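Local coordinates for protein NRD1 (Saccharomyces cerevisiae, PDB 3CLJ) that binds the serine-phosphorylated C-terminal domain of RNA polymerase II through its CTD-interacting domain, as part of the Nrd1-Nab3-Sen1 transcription termination complex, at residues N5-L10 with I43-D48; K27-A32 with D66-A71. One frame throughout, in Å; residues are numbered along the deposited sequence.

Contact 1 of 2, residues N5-L10 with I43-D48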
loop_
_atom_site.group_PDB
_atom_site.type_symbol
_atom_site.label_atom_id
_atom_site.label_comp_id
_atom_site.label_asym_id
_atom_site.label_seq_id
_atom_site.Cartn_x
_atom_site.Cartn_y
_atom_site.Cartn_z
ATOM N N ASN A 5 -13.277 -13.224 -5.016
ATOM C CA ASN A 5 -11.950 -13.600 -5.560
ATOM C C ASN A 5 -10.849 -12.628 -5.094
ATOM O O ASN A 5 -9.724 -13.050 -4.797
ATOM C CB ASN A 5 -12.013 -13.687 -7.107
ATOM C CG ASN A 5 -10.747 -14.276 -7.747
ATOM O OD1 ASN A 5 -9.650 -14.211 -7.201
ATOM N ND2 ASN A 5 -10.906 -14.824 -8.955
ATOM N N PHE A 6 -11.159 -11.327 -5.049
ATOM C CA PHE A 6 -10.218 -10.331 -4.557
ATOM C C PHE A 6 -9.818 -10.571 -3.079
ATOM O O PHE A 6 -8.637 -10.572 -2.737
ATOM C CB PHE A 6 -10.774 -8.909 -4.706
ATOM C CG PHE A 6 -9.797 -7.838 -4.243
ATOM C CD1 PHE A 6 -8.842 -7.309 -5.123
ATOM C CD2 PHE A 6 -9.804 -7.379 -2.909
ATOM C CE1 PHE A 6 -7.943 -6.311 -4.704
ATOM C CE2 PHE A 6 -8.921 -6.404 -2.497
ATOM C CZ PHE A 6 -7.970 -5.874 -3.406
ATOM N N VAL A 7 -10.827 -10.780 -2.241
ATOM C CA VAL A 7 -10.640 -11.097 -0.815
ATOM C C VAL A 7 -9.763 -12.346 -0.633
ATOM O O VAL A 7 -8.735 -12.269 0.050
ATOM C CB VAL A 7 -12.008 -11.222 -0.074
ATOM C CG1 VAL A 7 -11.845 -11.750 1.337
ATOM C CG2 VAL A 7 -12.689 -9.909 -0.030
ATOM N N ALA A 8 -10.156 -13.465 -1.264
ATOM C CA ALA A 8 -9.373 -14.703 -1.239
ATOM C C ALA A 8 -7.947 -14.525 -1.774
ATOM O O ALA A 8 -7.018 -15.097 -1.215
ATOM C CB ALA A 8 -10.147 -15.925 -1.977
ATOM N N THR A 9 -7.758 -13.725 -2.824
ATOM C CA THR A 9 -6.431 -13.510 -3.392
ATOM C C THR A 9 -5.545 -12.666 -2.434
ATOM O O THR A 9 -4.361 -12.999 -2.200
ATOM C CB THR A 9 -6.524 -12.847 -4.785
ATOM O OG1 THR A 9 -7.249 -13.731 -5.661
ATOM C CG2 THR A 9 -5.145 -12.544 -5.367
ATOM N N LEU A 10 -6.150 -11.618 -1.854
ATOM C CA LEU A 10 -5.496 -10.898 -0.780
ATOM C C LEU A 10 -5.140 -11.797 0.446
ATOM O O LEU A 10 -3.959 -11.837 0.858
ATOM C CB LEU A 10 -6.263 -9.618 -0.386
ATOM C CG LEU A 10 -5.518 -8.792 0.677
ATOM C CD1 LEU A 10 -4.188 -8.102 0.253
ATOM C CD2 LEU A 10 -6.436 -7.824 1.181
ATOM N N ILE A 43 -9.804 -0.499 -0.614
ATOM C CA ILE A 43 -8.838 0.312 0.120
ATOM C C ILE A 43 -8.813 -0.076 1.620
ATOM O O ILE A 43 -7.720 -0.322 2.169
ATOM C CB ILE A 43 -9.069 1.850 -0.166
ATOM C CG1 ILE A 43 -8.742 2.178 -1.660
ATOM C CG2 ILE A 43 -8.304 2.767 0.833
ATOM C CD1 ILE A 43 -7.254 2.154 -2.001
ATOM N N SER A 44 -9.986 -0.191 2.232
ATOM C CA SER A 44 -10.093 -0.633 3.643
ATOM C C SER A 44 -9.457 -2.012 3.829
ATOM O O SER A 44 -8.621 -2.208 4.733
ATOM C CB SER A 44 -11.537 -0.540 4.200
ATOM O OG SER A 44 -12.320 -1.667 3.841
ATOM N N LEU A 45 -9.739 -2.936 2.917
ATOM C CA LEU A 45 -9.104 -4.241 3.005
ATOM C C LEU A 45 -7.579 -4.254 2.925
ATOM O O LEU A 45 -6.933 -4.949 3.719
ATOM C CB LEU A 45 -9.748 -5.279 2.077
ATOM C CG LEU A 45 -9.252 -6.739 2.214
ATOM C CD1 LEU A 45 -9.431 -7.316 3.668
ATOM C CD2 LEU A 45 -9.951 -7.693 1.175
ATOM N N ILE A 46 -6.993 -3.485 1.995
ATOM C CA ILE A 46 -5.550 -3.489 1.829
ATOM C C ILE A 46 -4.867 -2.740 2.974
ATOM O O ILE A 46 -3.759 -3.071 3.341
ATOM C CB ILE A 46 -5.080 -3.050 0.377
ATOM C CG1 ILE A 46 -5.183 -1.527 0.135
ATOM C CG2 ILE A 46 -5.784 -3.941 -0.713
ATOM C CD1 ILE A 46 -4.635 -1.036 -1.237
ATOM N N ILE A 47 -5.529 -1.720 3.492
ATOM C CA ILE A 47 -5.111 -1.019 4.736
ATOM C C ILE A 47 -5.047 -1.996 5.908
ATOM O O ILE A 47 -4.053 -2.061 6.647
ATOM C CB ILE A 47 -6.047 0.175 5.061
ATOM C CG1 ILE A 47 -5.821 1.310 4.021
ATOM C CG2 ILE A 47 -5.765 0.721 6.464
ATOM C CD1 ILE A 47 -6.816 2.465 4.100
ATOM N N ASP A 48 -6.114 -2.777 6.051
ATOM C CA ASP A 48 -6.246 -3.722 7.140
ATOM C C ASP A 48 -5.289 -4.907 6.975
ATOM O O ASP A 48 -4.788 -5.459 7.961
ATOM C CB ASP A 48 -7.717 -4.159 7.246
ATOM C CG ASP A 48 -8.624 -3.040 7.808
ATOM O OD1 ASP A 48 -8.101 -2.089 8.430
ATOM O OD2 ASP A 48 -9.883 -3.128 7.722
#
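Val7 and Leu45 lie opposite each other on two nearly parallel helical segments, their CA atoms 8.0 Å apart. The axes of 5-10 and 43-48 diverge by 11° and come no nearer than 11.3 Å, a wide spacing that larger side chains must bridge. This is helix-on-helix packing within the all-helical CID fold, and it is wholly apolar. Leu45 does most of the bridging. Its CG stands anti to the backbone N (chi1 -173°), which carries the isopropyl end out between Phe6, Val7 and Leu10. Leu10 and Leu45 point at each other tip to tip, though how closely they fit is doubtful, while Val7 crosses Leu45 at about a right angle, with Val7 CG2 3.7 Å from Leu45 CD2. With an alanine at Leu45, the three side chains would probably lose their shared partner and a gap would open between the helices. Ile46, one residue on, touches with its CG2 branch, whereas its CG1 arm leads away, its CD1 coming near Ile68 of helix 58-77. The Phe6 ring is met edge-on, near its plane: Leu45 CD2 lies 4.0 Å from Phe6 CE2, and Ile46 CG2 lies 4.0 Å from Phe6 CZ.

Contact 2 of 2, residues K27-A32 with D66-A71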
loop_
_atom_site.group_PDB
_atom_site.type_symbol
_atom_site.label_atom_id
_atom_site.label_comp_id
_atom_site.label_asym_id
_atom_site.label_seq_id
_atom_site.Cartn_x
_atom_site.Cartn_y
_atom_site.Cartn_z
ATOM N N LYS A 27 -2.510 -8.867 -10.131
ATOM C CA LYS A 27 -3.916 -9.365 -10.154
ATOM C C LYS A 27 -4.830 -8.449 -9.310
ATOM O O LYS A 27 -5.868 -7.986 -9.757
ATOM C CB LYS A 27 -3.961 -10.785 -9.571
ATOM C CG LYS A 27 -5.042 -11.656 -10.101
ATOM C CD LYS A 27 -5.463 -12.710 -9.089
ATOM C CE LYS A 27 -6.737 -13.456 -9.557
ATOM N NZ LYS A 27 -7.076 -14.390 -8.476
ATOM N N LEU A 28 -4.394 -8.150 -8.093
ATOM C CA LEU A 28 -5.094 -7.204 -7.258
ATOM C C LEU A 28 -5.218 -5.827 -7.884
ATOM O O LEU A 28 -6.236 -5.142 -7.716
ATOM C CB LEU A 28 -4.415 -7.112 -5.866
ATOM C CG LEU A 28 -4.350 -8.350 -4.965
ATOM C CD1 LEU A 28 -3.644 -7.975 -3.606
ATOM C CD2 LEU A 28 -5.749 -9.023 -4.705
ATOM N N THR A 29 -4.184 -5.416 -8.606
ATOM C CA THR A 29 -4.088 -4.047 -9.107
ATOM C C THR A 29 -5.038 -3.883 -10.306
ATOM O O THR A 29 -5.735 -2.851 -10.461
ATOM C CB THR A 29 -2.638 -3.705 -9.476
ATOM O OG1 THR A 29 -1.808 -3.829 -8.297
ATOM C CG2 THR A 29 -2.539 -2.274 -10.004
ATOM N N THR A 30 -5.076 -4.918 -11.140
ATOM C CA THR A 30 -6.019 -4.941 -12.259
ATOM C C THR A 30 -7.467 -4.932 -11.771
ATOM O O THR A 30 -8.306 -4.186 -12.303
ATOM C CB THR A 30 -5.715 -6.100 -13.223
ATOM O OG1 THR A 30 -4.399 -5.872 -13.748
ATOM C CG2 THR A 30 -6.739 -6.149 -14.394
ATOM N N TYR A 31 -7.740 -5.703 -10.720
ATOM C CA TYR A 31 -9.062 -5.687 -10.138
ATOM C C TYR A 31 -9.379 -4.271 -9.626
ATOM O O TYR A 31 -10.487 -3.779 -9.825
ATOM C CB TYR A 31 -9.198 -6.714 -9.002
ATOM C CG TYR A 31 -10.613 -6.701 -8.436
ATOM C CD1 TYR A 31 -11.561 -7.561 -8.942
ATOM C CD2 TYR A 31 -10.996 -5.788 -7.422
ATOM C CE1 TYR A 31 -12.876 -7.560 -8.466
ATOM C CE2 TYR A 31 -12.306 -5.760 -6.950
ATOM C CZ TYR A 31 -13.250 -6.655 -7.487
ATOM O OH TYR A 31 -14.562 -6.687 -7.057
ATOM N N ALA A 32 -8.425 -3.632 -8.935
ATOM C CA ALA A 32 -8.665 -2.309 -8.351
ATOM C C ALA A 32 -9.065 -1.260 -9.416
ATOM O O ALA A 32 -9.987 -0.453 -9.202
ATOM C CB ALA A 32 -7.438 -1.834 -7.520
ATOM N N ASP A 66 1.612 0.439 -2.828
ATOM C CA ASP A 66 2.361 1.071 -3.885
ATOM C C ASP A 66 1.740 0.847 -5.238
ATOM O O ASP A 66 1.633 1.754 -6.029
ATOM C CB ASP A 66 3.828 0.527 -3.931
ATOM C CG ASP A 66 4.627 1.128 -5.045
ATOM O OD1 ASP A 66 4.812 2.364 -5.073
ATOM O OD2 ASP A 66 5.086 0.396 -5.947
ATOM N N SER A 67 1.412 -0.395 -5.522
ATOM C CA SER A 67 0.925 -0.761 -6.841
ATOM C C SER A 67 -0.462 -0.137 -7.138
ATOM O O SER A 67 -0.659 0.487 -8.170
ATOM C CB SER A 67 0.841 -2.288 -6.947
ATOM O OG SER A 67 0.516 -2.657 -8.278
ATOM N N ILE A 68 -1.396 -0.321 -6.217
ATOM C CA ILE A 68 -2.719 0.196 -6.365
ATOM C C ILE A 68 -2.677 1.737 -6.218
ATOM O O ILE A 68 -3.253 2.472 -7.041
ATOM C CB ILE A 68 -3.686 -0.503 -5.358
ATOM C CG1 ILE A 68 -3.975 -1.935 -5.839
ATOM C CG2 ILE A 68 -5.021 0.332 -5.182
ATOM C CD1 ILE A 68 -4.800 -2.798 -4.787
ATOM N N GLY A 69 -1.946 2.224 -5.220
ATOM C CA GLY A 69 -1.819 3.645 -5.063
ATOM C C GLY A 69 -1.290 4.406 -6.245
ATOM O O GLY A 69 -1.848 5.475 -6.584
ATOM N N ARG A 70 -0.214 3.887 -6.897
ATOM C CA ARG A 70 0.393 4.616 -8.019
ATOM C C ARG A 70 -0.437 4.366 -9.279
ATOM O O ARG A 70 -0.482 5.232 -10.136
ATOM C CB ARG A 70 1.915 4.356 -8.247
ATOM C CG ARG A 70 2.917 5.078 -7.259
ATOM C CD ARG A 70 4.482 4.897 -7.611
ATOM N NE ARG A 70 4.798 3.467 -7.641
ATOM C CZ ARG A 70 4.881 2.711 -8.736
ATOM N NH1 ARG A 70 4.767 3.235 -9.960
ATOM N NH2 ARG A 70 5.049 1.411 -8.592
ATOM N N ALA A 71 -1.129 3.217 -9.364
ATOM C CA ALA A 71 -2.073 2.982 -10.493
ATOM C C ALA A 71 -3.242 3.994 -10.460
ATOM O O ALA A 71 -3.591 4.596 -11.472
ATOM C CB ALA A 71 -2.590 1.541 -10.537
#
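Thr29 and Ser67 meet across this contact, while the flat groups of the two segments lie to the outside of their pairing. On 66-71 the guanidinium of Arg70 has the Asp66 carboxylate at its edge, in its own plane: Arg70 NE reaches Asp66 OD1 at 2.8 Å and Arg70 NH2 reaches Asp66 OD2 at 2.8 Å. The grip is side-on, one nitrogen to each oxygen on its syn side, although the guanidinium nitrogens sit about 32° out of the carboxylate plane. Asp66 OD1 is also bonded by Trp127 NE1, and Arg70 packs on Ile126 and Ser130, so this salt bridge belongs to the side of helix 58-77 covered by helix 114-130. On 27-32 the Tyr31 ring stacks with that of His35 and meets Phe6 obliquely.

Between these groups the helices approach closely, crossing at -32° with axes 9.2 Å apart and the CA atoms of Thr29 and Ile68 only 5.2 Å apart. The small side chains of Ser67, Ala32 and Ala71 are consistent with this close approach. Ser67 OG, held anti to its own backbone N (chi1 -173°), lies 2.6 Å from Thr29 OG1, within hydrogen-bonding distance, though which proton serves the pair is not settled, and Thr29 CG2 rests against Ala71 CB. Ile68 runs its CG1-CD1 arm alongside the CB of Ala32, with Ala32 CB 3.9 Å from Ile68 CG1. The buried Thr29 OG1 is satisfied by Ile25 O in its own helix, and the Ser67 hydroxyl probably adds a polar link across an otherwise largely apolar interface.

Overall arrangement
The two contacts illustrate how a helical domain ties together its first four helices by pairing alternate ones. Along the chain the segments come in the order 5-10, 27-32, 43-48, 66-71, so contact 1 joins helix 3-11 to helix 39-52 and contact 2 joins helix 22-34 to helix 58-77. Their centres lie 11 Å apart, and they touch: Lys27 NZ probably hydrogen-bonds both Asn5 OD1 and Thr9 OG1, while Phe6 packs on Leu28. The Ile46-Ile68 meeting links the second halves as well. The two interlocked pairs are consistent with a shared interior in the CID domain, the part that interacts with the polymerase tail.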